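Local coordinates for A rubisco-like protein (Burkholderia fungorum, PDB 3NWR), which is a RuBisCO-like protein classed as a lyase, of uncertain substrate and reaction, at residues A[13-18]-A[96-101]; A[19-24]-A[90-95]; A[141-146]-A[272-277]; A[283-288]-A[299-304]. All coordinates share one frame; numbering follows the deposited sequence.

Interaction 1. Residues A[13-18]-A[96-101]; sequences DTLEAD and LSFPLA
Leu-15 and Phe-98 face each other as a hydrogen-bonded pair of two antiparallel beta strands in the four-stranded sheet of the RuBisCO-type N-terminal domain. Leu-15 N donates to Phe-98 O at 3.0 Å, and Phe-98 N returns a straighter bond to Leu-15 O at 2.9 Å. Ala-17 and Leu-96 form the next such pair. On the buried face, CD1 of Leu-15 meets CD1 of the Phe-98 ring at 3.9 Å, while Ala-17 CB lies near the plane of that ring, at its edge. The other methyl of Leu-15, CD2, touches Leu-100 CD2 at 3.6 Å. A first torsion of 62° places CG of Leu-15 so that its two methyls meet these two partners. Helix 107-114 packs on this face through Leu-110 and Val-114.

Thr-14, Glu-16 and Ser-97 lie on the other, partly exposed face. One water takes part in hydrogen bonds with Thr-14 OG1, Glu-16 OE2 and Ser-97 OG, and so ties the two strands together by their polar ends. The second carboxylate oxygen, Glu-16 OE1, forms a salt bridge with Arg-133 of strand 126-133. Past Pro-99 the pairing ends with Leu-100 N bonded to Asp-13 O at 2.9 Å, from 36° above the carbonyl plane. A second water donates to the same Asp-13 O and accepts from Ala-101 N.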
loop_
_atom_site.group_PDB
_atom_site.type_symbol
_atom_site.label_atom_id
_atom_site.label_comp_id
_atom_site.label_asym_id
_atom_site.label_seq_id
_atom_site.Cartn_x
_atom_site.Cartn_y
_atom_site.Cartn_z
ATOM N N ASP A 13 -5.331 21.989 16.469
ATOM C CA ASP A 13 -4.682 22.390 15.220
ATOM C C ASP A 13 -3.560 21.432 14.825
ATOM O O ASP A 13 -2.809 21.696 13.879
ATOM C CB ASP A 13 -4.138 23.823 15.324
ATOM C CG ASP A 13 -5.238 24.850 15.535
ATOM O OD1 ASP A 13 -5.043 25.774 16.355
ATOM O OD2 ASP A 13 -6.298 24.731 14.887
ATOM N N THR A 14 -3.441 20.325 15.553
ATOM C CA THR A 14 -2.397 19.342 15.264
ATOM C C THR A 14 -2.943 17.925 15.318
ATOM O O THR A 14 -4.021 17.682 15.842
ATOM C CB THR A 14 -1.236 19.407 16.277
ATOM O OG1 THR A 14 -1.705 19.005 17.572
ATOM C CG2 THR A 14 -0.655 20.804 16.355
ATOM N N LEU A 15 -2.183 16.993 14.757
ATOM C CA LEU A 15 -2.368 15.588 15.077
ATOM C C LEU A 15 -1.037 15.059 15.601
ATOM O O LEU A 15 0.009 15.693 15.432
ATOM C CB LEU A 15 -2.853 14.786 13.858
ATOM C CG LEU A 15 -1.916 14.746 12.649
ATOM C CD1 LEU A 15 -0.800 13.707 12.822
ATOM C CD2 LEU A 15 -2.729 14.462 11.389
ATOM N N GLU A 16 -1.074 13.905 16.248
ATOM C CA GLU A 16 0.142 13.293 16.749
ATOM C C GLU A 16 0.353 11.895 16.179
ATOM O O GLU A 16 -0.600 11.157 15.922
ATOM C CB GLU A 16 0.140 13.258 18.272
ATOM C CG GLU A 16 0.183 14.654 18.864
ATOM C CD GLU A 16 0.131 14.661 20.372
ATOM O OE1 GLU A 16 0.145 13.570 20.990
ATOM O OE2 GLU A 16 0.079 15.773 20.936
ATOM N N ALA A 17 1.620 11.548 15.989
ATOM C CA ALA A 17 1.987 10.241 15.471
ATOM C C ALA A 17 3.126 9.684 16.313
ATOM O O ALA A 17 4.116 10.375 16.546
ATOM C CB ALA A 17 2.410 10.362 14.012
ATOM N N ASP A 18 2.981 8.441 16.764
ATOM C CA ASP A 18 4.015 7.781 17.564
ATOM C C ASP A 18 4.780 6.799 16.689
ATOM O O ASP A 18 4.172 6.082 15.887
ATOM C CB ASP A 18 3.392 6.997 18.727
ATOM C CG ASP A 18 2.780 7.891 19.793
ATOM O OD1 ASP A 18 2.963 9.121 19.743
ATOM O OD2 ASP A 18 2.116 7.340 20.693
ATOM N N LEU A 96 5.657 12.613 17.233
ATOM C CA LEU A 96 5.708 13.827 16.428
ATOM C C LEU A 96 4.362 14.540 16.445
ATOM O O LEU A 96 3.310 13.904 16.488
ATOM C CB LEU A 96 6.101 13.524 14.978
ATOM C CG LEU A 96 7.442 12.831 14.768
ATOM C CD1 LEU A 96 7.746 12.737 13.273
ATOM C CD2 LEU A 96 8.541 13.568 15.496
ATOM N N SER A 97 4.411 15.869 16.409
ATOM C CA SER A 97 3.214 16.693 16.302
ATOM C C SER A 97 3.214 17.388 14.947
ATOM O O SER A 97 4.174 18.075 14.604
ATOM C CB SER A 97 3.191 17.739 17.421
ATOM O OG SER A 97 2.037 18.561 17.341
ATOM N N PHE A 98 2.145 17.193 14.175
ATOM C CA PHE A 98 2.031 17.749 12.827
ATOM C C PHE A 98 0.941 18.809 12.761
ATOM O O PHE A 98 -0.171 18.569 13.225
ATOM C CB PHE A 98 1.657 16.646 11.834
ATOM C CG PHE A 98 2.796 15.732 11.468
ATOM C CD1 PHE A 98 2.978 14.523 12.124
ATOM C CD2 PHE A 98 3.668 16.078 10.446
ATOM C CE1 PHE A 98 4.025 13.682 11.770
ATOM C CE2 PHE A 98 4.723 15.239 10.093
ATOM C CZ PHE A 98 4.901 14.050 10.756
ATOM N N PRO A 99 1.241 19.975 12.166
ATOM C CA PRO A 99 0.193 20.984 11.977
ATOM C C PRO A 99 -0.811 20.562 10.905
ATOM O O PRO A 99 -0.426 20.262 9.772
ATOM C CB PRO A 99 0.965 22.227 11.504
ATOM C CG PRO A 99 2.402 21.942 11.763
ATOM C CD PRO A 99 2.556 20.450 11.709
ATOM N N LEU A 100 -2.091 20.553 11.259
ATOM C CA LEU A 100 -3.135 20.125 10.332
ATOM C C LEU A 100 -3.196 20.985 9.078
ATOM O O LEU A 100 -3.565 20.514 8.001
ATOM C CB LEU A 100 -4.495 20.124 11.024
ATOM C CG LEU A 100 -4.600 19.173 12.209
ATOM C CD1 LEU A 100 -6.005 19.199 12.822
ATOM C CD2 LEU A 100 -4.225 17.750 11.798
ATOM N N ALA A 101 -2.833 22.255 9.209
ATOM C CA ALA A 101 -2.864 23.156 8.065
ATOM C C ALA A 101 -1.945 22.685 6.924
ATOM O O ALA A 101 -2.157 23.041 5.768
ATOM C CB ALA A 101 -2.494 24.575 8.502
HETATM O O HOH W 1 -2.508 23.689 11.715
HETATM O O HOH W 2 0.204 18.202 19.357
#

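Interaction 2. Residues A[19-24]-A[90-95]; sequences YLIETP and RRARIT
Tyr-19, Ile-21 and Ile-94 form the close-packed side of this strand pair. Ile-94 CG1 touches Tyr-19 CB at 3.8 Å, and its terminal CD1 reaches CG2 of Ile-21 at 4.1 Å, the two isoleucine side chains crossing at about a right angle. A first torsion of 68° sets Ile-94 CG1 between its own backbone N and carbonyl carbon, on the side where Tyr-19 lies. Helix 27-37 packs on this face: Met-34 against Ile-21 and Ala-31 against Ile-94. The Tyr-19 hydroxyl bonds to Val-114 O.

The backbones run antiparallel at 160°, as the two central strands of the N-terminal domain sheet. Tyr-19 with Ile-94 and Ile-21 with Ala-92 are hydrogen-bonded pairs, each with two N-H...O bonds. At the Thr-23 end the return bond from Arg-90 N is weak, bent to 123°.

The contact is looser around the arginines. Glu-22 CG lies against Arg-91 CG at 3.9 Å, but their charged ends part: the carboxylate bonds to Ser-74 and Thr-125, Arg-91 NH1 to Glu-68 O. At exposed Arg-93, CG lies 3.6 Å from Tyr-19 O and the guanidinium forms a salt bridge with Asp-18. A water bridges Arg-90 NH1 to Pro-24 O, while Arg-90 NH2 pairs with Glu-66.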
loop_
_atom_site.group_PDB
_atom_site.type_symbol
_atom_site.label_atom_id
_atom_site.label_comp_id
_atom_site.label_asym_id
_atom_site.label_seq_id
_atom_site.Cartn_x
_atom_site.Cartn_y
_atom_site.Cartn_z
ATOM N N TYR A 19 6.102 6.754 16.853
ATOM C CA TYR A 19 6.961 5.834 16.108
ATOM C C TYR A 19 7.899 5.078 17.021
ATOM O O TYR A 19 8.218 5.534 18.119
ATOM C CB TYR A 19 7.833 6.587 15.098
ATOM C CG TYR A 19 7.062 7.422 14.121
ATOM C CD1 TYR A 19 6.781 6.948 12.847
ATOM C CD2 TYR A 19 6.622 8.690 14.468
ATOM C CE1 TYR A 19 6.072 7.726 11.944
ATOM C CE2 TYR A 19 5.913 9.470 13.574
ATOM C CZ TYR A 19 5.633 8.976 12.323
ATOM O OH TYR A 19 4.920 9.748 11.437
ATOM N N LEU A 20 8.336 3.915 16.548
ATOM C CA LEU A 20 9.507 3.249 17.095
ATOM C C LEU A 20 10.606 3.414 16.064
ATOM O O LEU A 20 10.443 3.002 14.913
ATOM C CB LEU A 20 9.219 1.759 17.323
ATOM C CG LEU A 20 10.445 0.863 17.534
ATOM C CD1 LEU A 20 11.096 1.157 18.874
ATOM C CD2 LEU A 20 10.051 -0.609 17.440
ATOM N N ILE A 21 11.724 4.028 16.446
ATOM C CA ILE A 21 12.822 4.181 15.508
ATOM C C ILE A 21 14.071 3.475 16.009
ATOM O O ILE A 21 14.208 3.200 17.202
ATOM C CB ILE A 21 13.146 5.657 15.205
ATOM C CG1 ILE A 21 13.672 6.370 16.457
ATOM C CG2 ILE A 21 11.916 6.352 14.642
ATOM C CD1 ILE A 21 14.296 7.732 16.151
ATOM N N GLU A 22 14.949 3.140 15.074
ATOM C CA GLU A 22 16.212 2.490 15.391
ATOM C C GLU A 22 17.294 3.162 14.567
ATOM O O GLU A 22 17.130 3.378 13.366
ATOM C CB GLU A 22 16.136 1.005 15.054
ATOM C CG GLU A 22 17.391 0.207 15.393
ATOM C CD GLU A 22 17.319 -1.202 14.835
ATOM O OE1 GLU A 22 16.430 -1.968 15.279
ATOM O OE2 GLU A 22 18.131 -1.522 13.943
ATOM N N THR A 23 18.409 3.503 15.213
ATOM C CA THR A 23 19.469 4.248 14.546
ATOM C C THR A 23 20.749 4.139 15.366
ATOM O O THR A 23 20.692 4.091 16.594
ATOM C CB THR A 23 19.093 5.744 14.386
ATOM O OG1 THR A 23 20.172 6.459 13.773
ATOM C CG2 THR A 23 18.759 6.377 15.750
ATOM N N PRO A 24 21.907 4.079 14.691
ATOM C CA PRO A 24 23.159 4.103 15.451
ATOM C C PRO A 24 23.517 5.540 15.812
ATOM O O PRO A 24 24.459 5.770 16.579
ATOM C CB PRO A 24 24.168 3.543 14.459
ATOM C CG PRO A 24 23.661 3.991 13.127
ATOM C CD PRO A 24 22.144 3.975 13.239
ATOM N N ARG A 90 20.655 2.045 18.469
ATOM C CA ARG A 90 19.798 2.565 19.506
ATOM C C ARG A 90 18.333 2.545 19.085
ATOM O O ARG A 90 18.015 2.679 17.904
ATOM C CB ARG A 90 20.251 3.972 19.895
ATOM C CG ARG A 90 21.726 4.012 20.311
ATOM C CD ARG A 90 22.271 5.433 20.383
ATOM N NE ARG A 90 21.644 6.190 21.457
ATOM C CZ ARG A 90 21.987 7.428 21.797
ATOM N NH1 ARG A 90 22.951 8.057 21.135
ATOM N NH2 ARG A 90 21.358 8.040 22.788
ATOM N N ARG A 91 17.453 2.372 20.058
ATOM C CA ARG A 91 16.025 2.339 19.793
ATOM C C ARG A 91 15.311 3.369 20.645
ATOM O O ARG A 91 15.696 3.621 21.786
ATOM C CB ARG A 91 15.469 0.941 20.056
ATOM C CG ARG A 91 15.932 -0.082 19.023
ATOM C CD ARG A 91 15.645 -1.507 19.455
ATOM N NE ARG A 91 14.218 -1.778 19.569
ATOM C CZ ARG A 91 13.575 -1.940 20.723
ATOM N NH1 ARG A 91 14.228 -1.853 21.874
ATOM N NH2 ARG A 91 12.273 -2.185 20.728
ATOM N N ALA A 92 14.274 3.979 20.087
ATOM C CA ALA A 92 13.490 4.939 20.842
ATOM C C ALA A 92 12.049 4.992 20.370
ATOM O O ALA A 92 11.770 4.795 19.184
ATOM C CB ALA A 92 14.113 6.323 20.756
ATOM N N ARG A 93 11.141 5.249 21.307
ATOM C CA ARG A 93 9.764 5.587 20.971
ATOM C C ARG A 93 9.684 7.098 20.908
ATOM O O ARG A 93 10.161 7.784 21.813
ATOM C CB ARG A 93 8.776 5.064 22.022
ATOM C CG ARG A 93 7.314 5.245 21.594
ATOM C CD ARG A 93 6.305 4.762 22.629
ATOM N NE ARG A 93 4.937 5.047 22.193
ATOM C CZ ARG A 93 4.056 4.123 21.822
ATOM N NH1 ARG A 93 4.384 2.838 21.852
ATOM N NH2 ARG A 93 2.837 4.484 21.433
ATOM N N ILE A 94 9.102 7.627 19.837
ATOM C CA ILE A 94 9.007 9.072 19.695
ATOM C C ILE A 94 7.587 9.480 19.343
ATOM O O ILE A 94 6.811 8.679 18.824
ATOM C CB ILE A 94 9.976 9.606 18.630
ATOM C CG1 ILE A 94 9.545 9.152 17.233
ATOM C CG2 ILE A 94 11.414 9.168 18.946
ATOM C CD1 ILE A 94 10.339 9.790 16.124
ATOM N N THR A 95 7.242 10.724 19.652
ATOM C CA THR A 95 5.967 11.278 19.230
ATOM C C THR A 95 6.235 12.536 18.433
ATOM O O THR A 95 6.969 13.417 18.893
ATOM C CB THR A 95 5.067 11.641 20.429
ATOM O OG1 THR A 95 4.726 10.457 21.157
ATOM C CG2 THR A 95 3.790 12.318 19.948
HETATM O O HOH W 3 24.864 7.293 18.887
#

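Interaction 3. Residues A[141-146]-A[272-277]; sequences RFELPR and SLRRTT
Arg-146 reaches across to the last part of helix 267-276 and donates from NH2 to Arg-274 O at 3.0 Å. The bond is nearly straight, at 166°, and the acceptor lies in the guanidinium plane. The Arg-146 chain starts extended and then bends about CG-CD (chi3 -73°), which turns its guanidinium onto the carbonyls of Arg-274 and Thr-277. Thr-277 O lies over one of its faces.

Arg-274 crosses it at a slant. Two turns along its chain, about CB-CG and CG-CD, fold it so that Arg-146 CB rests over one face of its guanidinium, 3.4 Å from NH1. The two guanidinium planes stand 60° apart. Arg-146 NE and Arg-274 NH2 are only 3.1 Å apart, both donors; the nearby carbonyl oxygens and Asp-314, which pairs with Arg-274 NH1, would offset this crowding of positive charge. Arg-274 NH2 donates to Thr-277 O at 3.0 Å and also bonds to Leu-279 O. Its NE is buried here and has no partner in the model.

Glu-143 bends about CB-CG and brings its carboxylate against the CG atoms of Arg-274 and Arg-275, crossing Arg-275 at about a right angle. A water bridges OE2 to Arg-275 NH1. Arg-275 also forms salt bridges with Asp-239 and Asp-241 of the second subunit.

The contact joins the loop between helices 136-139 and 148-156 to helix 267-276. Helix 240-252 packs on Leu-273 and Thr-277, and strand 280-284 follows in the chain.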
loop_
_atom_site.group_PDB
_atom_site.type_symbol
_atom_site.label_atom_id
_atom_site.label_comp_id
_atom_site.label_asym_id
_atom_site.label_seq_id
_atom_site.Cartn_x
_atom_site.Cartn_y
_atom_site.Cartn_z
ATOM N N ARG A 141 -13.930 15.673 9.142
ATOM C CA ARG A 141 -13.773 16.174 7.787
ATOM C C ARG A 141 -13.508 15.040 6.803
ATOM O O ARG A 141 -13.382 15.264 5.605
ATOM C CB ARG A 141 -12.656 17.219 7.732
ATOM C CG ARG A 141 -12.953 18.446 8.591
ATOM C CD ARG A 141 -11.704 19.283 8.841
ATOM N NE ARG A 141 -11.174 19.878 7.618
ATOM C CZ ARG A 141 -9.998 20.494 7.533
ATOM N NH1 ARG A 141 -9.209 20.601 8.598
ATOM N NH2 ARG A 141 -9.604 21.003 6.373
ATOM N N PHE A 142 -13.447 13.820 7.325
ATOM C CA PHE A 142 -13.319 12.639 6.476
ATOM C C PHE A 142 -14.651 11.895 6.431
ATOM O O PHE A 142 -15.705 12.513 6.581
ATOM C CB PHE A 142 -12.165 11.766 6.974
ATOM C CG PHE A 142 -10.828 12.467 6.933
ATOM C CD1 PHE A 142 -9.982 12.311 5.847
ATOM C CD2 PHE A 142 -10.436 13.303 7.965
ATOM C CE1 PHE A 142 -8.749 12.960 5.801
ATOM C CE2 PHE A 142 -9.202 13.961 7.936
ATOM C CZ PHE A 142 -8.354 13.789 6.846
ATOM N N GLU A 143 -14.623 10.587 6.209
ATOM C CA GLU A 143 -15.862 9.833 6.120
ATOM C C GLU A 143 -16.100 8.979 7.353
ATOM O O GLU A 143 -15.177 8.353 7.871
ATOM C CB GLU A 143 -15.860 8.955 4.866
ATOM C CG GLU A 143 -15.936 9.759 3.568
ATOM C CD GLU A 143 -17.293 10.427 3.390
ATOM O OE1 GLU A 143 -18.294 9.868 3.868
ATOM O OE2 GLU A 143 -17.362 11.509 2.770
ATOM N N LEU A 144 -17.354 8.948 7.804
ATOM C CA LEU A 144 -17.775 8.064 8.883
ATOM C C LEU A 144 -18.283 6.750 8.308
ATOM O O LEU A 144 -18.733 6.704 7.166
ATOM C CB LEU A 144 -18.909 8.726 9.668
ATOM C CG LEU A 144 -18.527 9.998 10.419
ATOM C CD1 LEU A 144 -19.785 10.724 10.897
ATOM C CD2 LEU A 144 -17.619 9.663 11.588
ATOM N N PRO A 145 -18.239 5.680 9.112
ATOM C CA PRO A 145 -18.885 4.445 8.663
ATOM C C PRO A 145 -20.377 4.713 8.461
ATOM O O PRO A 145 -21.020 5.327 9.321
ATOM C CB PRO A 145 -18.673 3.474 9.827
ATOM C CG PRO A 145 -18.227 4.300 10.982
ATOM C CD PRO A 145 -17.684 5.583 10.472
ATOM N N ARG A 146 -20.913 4.283 7.326
ATOM C CA ARG A 146 -22.331 4.454 7.042
ATOM C C ARG A 146 -23.184 3.554 7.943
ATOM O O ARG A 146 -24.296 3.926 8.346
ATOM C CB ARG A 146 -22.590 4.117 5.576
ATOM C CG ARG A 146 -23.906 4.605 5.054
ATOM C CD ARG A 146 -24.069 4.253 3.581
ATOM N NE ARG A 146 -23.241 5.057 2.684
ATOM C CZ ARG A 146 -23.667 6.154 2.061
ATOM N NH1 ARG A 146 -24.906 6.582 2.260
ATOM N NH2 ARG A 146 -22.863 6.827 1.238
ATOM N N SER A 272 -13.803 7.728 -2.312
ATOM C CA SER A 272 -14.754 8.090 -3.357
ATOM C C SER A 272 -15.894 7.070 -3.451
ATOM O O SER A 272 -17.058 7.450 -3.559
ATOM C CB SER A 272 -14.050 8.250 -4.705
ATOM O OG SER A 272 -13.275 9.438 -4.707
ATOM N N LEU A 273 -15.561 5.785 -3.387
ATOM C CA LEU A 273 -16.570 4.730 -3.435
ATOM C C LEU A 273 -17.535 4.883 -2.272
ATOM O O LEU A 273 -18.738 4.710 -2.429
ATOM C CB LEU A 273 -15.912 3.356 -3.374
ATOM C CG LEU A 273 -16.845 2.151 -3.245
ATOM C CD1 LEU A 273 -17.738 2.027 -4.492
ATOM C CD2 LEU A 273 -16.012 0.898 -3.042
ATOM N N ARG A 274 -16.997 5.198 -1.097
ATOM C CA ARG A 274 -17.815 5.359 0.108
ATOM C C ARG A 274 -18.913 6.389 -0.085
ATOM O O ARG A 274 -20.029 6.217 0.430
ATOM C CB ARG A 274 -16.934 5.779 1.284
ATOM C CG ARG A 274 -17.694 6.339 2.495
ATOM C CD ARG A 274 -18.275 5.225 3.387
ATOM N NE ARG A 274 -19.388 4.520 2.755
ATOM C CZ ARG A 274 -19.999 3.443 3.251
ATOM N NH1 ARG A 274 -19.626 2.891 4.418
ATOM N NH2 ARG A 274 -21.008 2.927 2.566
ATOM N N ARG A 275 -18.604 7.464 -0.803
ATOM C CA ARG A 275 -19.575 8.536 -0.986
ATOM C C ARG A 275 -20.720 8.161 -1.921
ATOM O O ARG A 275 -21.793 8.757 -1.858
ATOM C CB ARG A 275 -18.894 9.807 -1.488
ATOM C CG ARG A 275 -18.095 10.546 -0.435
ATOM C CD ARG A 275 -17.841 11.985 -0.885
ATOM N NE ARG A 275 -17.232 12.000 -2.207
ATOM C CZ ARG A 275 -15.931 11.850 -2.419
ATOM N NH1 ARG A 275 -15.107 11.691 -1.389
ATOM N NH2 ARG A 275 -15.458 11.859 -3.656
ATOM N N THR A 276 -20.503 7.183 -2.791
ATOM C CA THR A 276 -21.529 6.850 -3.782
ATOM C C THR A 276 -22.275 5.532 -3.540
ATOM O O THR A 276 -23.270 5.262 -4.215
ATOM C CB THR A 276 -20.977 6.918 -5.228
ATOM O OG1 THR A 276 -19.823 6.079 -5.346
ATOM C CG2 THR A 276 -20.587 8.345 -5.572
ATOM N N THR A 277 -21.821 4.711 -2.596
ATOM C CA THR A 277 -22.586 3.507 -2.270
ATOM C C THR A 277 -23.192 3.531 -0.873
ATOM O O THR A 277 -22.523 3.882 0.105
ATOM C CB THR A 277 -21.794 2.202 -2.450
ATOM O OG1 THR A 277 -22.676 1.089 -2.225
ATOM C CG2 THR A 277 -20.659 2.124 -1.462
HETATM O O HOH W 4 -15.411 12.623 1.510
#

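Interaction 4. Residues A[283-288]-A[299-304]; sequences AHRNGY and MSFQAY
Tyr-288 closes a type II beta turn that begins at Arg-285, just after strand 280-284, and its side chain points toward the start of helix 301-309. Gly-287 stands in this turn at a positive phi of 107°, where a CB would press on the preceding carbonyl. Strand, turn and helix belong to one beta-alpha-beta unit of the TIM-barrel catalytic domain.

Tyr-288 and Tyr-304 stack face to face, with centroids 4.2 Å apart and planes inclined by 30°. Tyr-288 CD1 sits over the middle of the Tyr-304 ring, while Tyr-304 CD2 lies toward the rim of the Tyr-288 ring. The two side chains run past each other in opposite directions. Tyr-304 OH lies 3.6 Å from Arg-285 CB and is hydrogen-bonded to Asn-263.

Arg-285 extends across the Phe-301 side chain at about a right angle. Its NH1 comes to 3.5 Å from Phe-301 CE1, with the flat groups 49° apart. Tyr-288 CD2 lies over the centre of the same guanidinium. Tyr-288 thus covers one face of the guanidinium and Phe-301 meets its edge. The far end of the Tyr-288 ring is fixed by its hydroxyl, which donates to Met-299 O at 2.7 Å.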
loop_
_atom_site.group_PDB
_atom_site.type_symbol
_atom_site.label_atom_id
_atom_site.label_comp_id
_atom_site.label_asym_id
_atom_site.label_seq_id
_atom_site.Cartn_x
_atom_site.Cartn_y
_atom_site.Cartn_z
ATOM N N ALA A 283 -13.998 -4.126 4.478
ATOM C CA ALA A 283 -12.608 -3.921 4.078
ATOM C C ALA A 283 -11.766 -5.177 4.264
ATOM O O ALA A 283 -11.650 -5.680 5.384
ATOM C CB ALA A 283 -12.003 -2.760 4.882
ATOM N N HIS A 284 -11.176 -5.683 3.185
ATOM C CA HIS A 284 -10.275 -6.822 3.295
ATOM C C HIS A 284 -8.858 -6.294 3.259
ATOM O O HIS A 284 -8.484 -5.587 2.326
ATOM C CB HIS A 284 -10.483 -7.855 2.178
ATOM C CG HIS A 284 -9.867 -9.179 2.497
ATOM N ND1 HIS A 284 -8.520 -9.425 2.341
ATOM C CD2 HIS A 284 -10.396 -10.304 3.037
ATOM C CE1 HIS A 284 -8.250 -10.657 2.739
ATOM N NE2 HIS A 284 -9.372 -11.214 3.162
ATOM N N ARG A 285 -8.063 -6.646 4.265
ATOM C CA ARG A 285 -6.761 -6.012 4.427
ATOM C C ARG A 285 -5.592 -6.782 3.811
ATOM O O ARG A 285 -4.436 -6.484 4.112
ATOM C CB ARG A 285 -6.481 -5.730 5.914
ATOM C CG ARG A 285 -6.081 -6.981 6.701
ATOM C CD ARG A 285 -5.913 -6.727 8.189
ATOM N NE ARG A 285 -5.061 -7.768 8.759
ATOM C CZ ARG A 285 -4.756 -7.882 10.050
ATOM N NH1 ARG A 285 -5.262 -7.043 10.938
ATOM N NH2 ARG A 285 -3.921 -8.832 10.440
ATOM N N ASN A 286 -5.868 -7.752 2.943
ATOM C CA ASN A 286 -4.774 -8.537 2.371
ATOM C C ASN A 286 -3.644 -7.635 1.876
ATOM O O ASN A 286 -3.889 -6.631 1.205
ATOM C CB ASN A 286 -5.254 -9.518 1.276
ATOM C CG ASN A 286 -5.708 -8.822 0.008
ATOM O OD1 ASN A 286 -4.923 -8.624 -0.909
ATOM N ND2 ASN A 286 -6.995 -8.468 -0.056
ATOM N N GLY A 287 -2.414 -7.990 2.252
ATOM C CA GLY A 287 -1.247 -7.192 1.937
ATOM C C GLY A 287 -0.730 -6.486 3.181
ATOM O O GLY A 287 0.414 -6.027 3.204
ATOM N N TYR A 288 -1.565 -6.396 4.213
ATOM C CA TYR A 288 -1.159 -5.719 5.443
ATOM C C TYR A 288 0.034 -6.418 6.123
ATOM O O TYR A 288 0.819 -5.773 6.822
ATOM C CB TYR A 288 -2.345 -5.530 6.413
ATOM C CG TYR A 288 -1.913 -4.950 7.740
ATOM C CD1 TYR A 288 -1.383 -3.664 7.814
ATOM C CD2 TYR A 288 -2.007 -5.689 8.908
ATOM C CE1 TYR A 288 -0.956 -3.132 9.019
ATOM C CE2 TYR A 288 -1.587 -5.160 10.131
ATOM C CZ TYR A 288 -1.068 -3.880 10.172
ATOM O OH TYR A 288 -0.629 -3.358 11.377
ATOM N N MET A 299 3.827 -0.367 9.835
ATOM C CA MET A 299 2.708 0.285 10.495
ATOM C C MET A 299 1.995 -0.687 11.421
ATOM O O MET A 299 1.543 -1.747 10.983
ATOM C CB MET A 299 1.734 0.809 9.436
ATOM C CG MET A 299 0.837 1.910 9.911
ATOM S SD MET A 299 -0.210 2.486 8.550
ATOM C CE MET A 299 0.962 2.993 7.311
ATOM N N SER A 300 1.905 -0.339 12.704
ATOM C CA SER A 300 1.077 -1.112 13.633
ATOM C C SER A 300 -0.401 -0.887 13.327
ATOM O O SER A 300 -0.781 0.098 12.672
ATOM C CB SER A 300 1.355 -0.708 15.083
ATOM O OG SER A 300 2.722 -0.902 15.398
ATOM N N PHE A 301 -1.244 -1.788 13.812
ATOM C CA PHE A 301 -2.646 -1.756 13.408
ATOM C C PHE A 301 -3.360 -0.482 13.861
ATOM O O PHE A 301 -4.197 0.041 13.147
ATOM C CB PHE A 301 -3.393 -3.003 13.905
ATOM C CG PHE A 301 -4.792 -3.138 13.360
ATOM C CD1 PHE A 301 -5.022 -3.674 12.095
ATOM C CD2 PHE A 301 -5.874 -2.747 14.124
ATOM C CE1 PHE A 301 -6.331 -3.805 11.604
ATOM C CE2 PHE A 301 -7.174 -2.877 13.647
ATOM C CZ PHE A 301 -7.399 -3.410 12.382
ATOM N N GLN A 302 -3.043 0.023 15.050
ATOM C CA GLN A 302 -3.743 1.214 15.545
ATOM C C GLN A 302 -3.692 2.343 14.517
ATOM O O GLN A 302 -4.712 2.980 14.217
ATOM C CB GLN A 302 -3.126 1.675 16.869
ATOM C CG GLN A 302 -4.006 2.583 17.705
ATOM C CD GLN A 302 -4.191 3.961 17.111
ATOM O OE1 GLN A 302 -3.335 4.477 16.380
ATOM N NE2 GLN A 302 -5.333 4.572 17.418
ATOM N N ALA A 303 -2.498 2.582 13.979
ATOM C CA ALA A 303 -2.307 3.633 12.989
ATOM C C ALA A 303 -2.993 3.273 11.664
ATOM O O ALA A 303 -3.700 4.095 11.071
ATOM C CB ALA A 303 -0.820 3.894 12.765
ATOM N N TYR A 304 -2.747 2.050 11.202
ATOM C CA TYR A 304 -3.323 1.548 9.958
ATOM C C TYR A 304 -4.847 1.693 9.949
ATOM O O TYR A 304 -5.436 2.228 8.994
ATOM C CB TYR A 304 -2.932 0.077 9.809
ATOM C CG TYR A 304 -3.421 -0.625 8.559
ATOM C CD1 TYR A 304 -2.847 -0.364 7.314
ATOM C CD2 TYR A 304 -4.427 -1.588 8.637
ATOM C CE1 TYR A 304 -3.298 -1.036 6.169
ATOM C CE2 TYR A 304 -4.872 -2.262 7.508
ATOM C CZ TYR A 304 -4.300 -1.984 6.286
ATOM O OH TYR A 304 -4.748 -2.675 5.183
#

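In the fold
Interactions 1 and 2 are successive lengths of one strand pair, 14-23 with 89-99, their centres 18 Å apart. Asp-18 joins them: its OD2 forms a salt bridge with Arg-93 NH2 at 3.0 Å. Interaction 3 attaches the linking loop to the catalytic domain, and interaction 4 lies within that domain, about 19 Å away between centres. Helix 267-276 of interaction 3 leads directly into strand 280-284 of interaction 4. The latter is nearest the middle of the chain, about 6 Å from its centre. His-284 and Asn-286 there touch Glu-198, close in sequence to the carboxylated Lys-195, consistent with a place beside the RuBisCO-type active site.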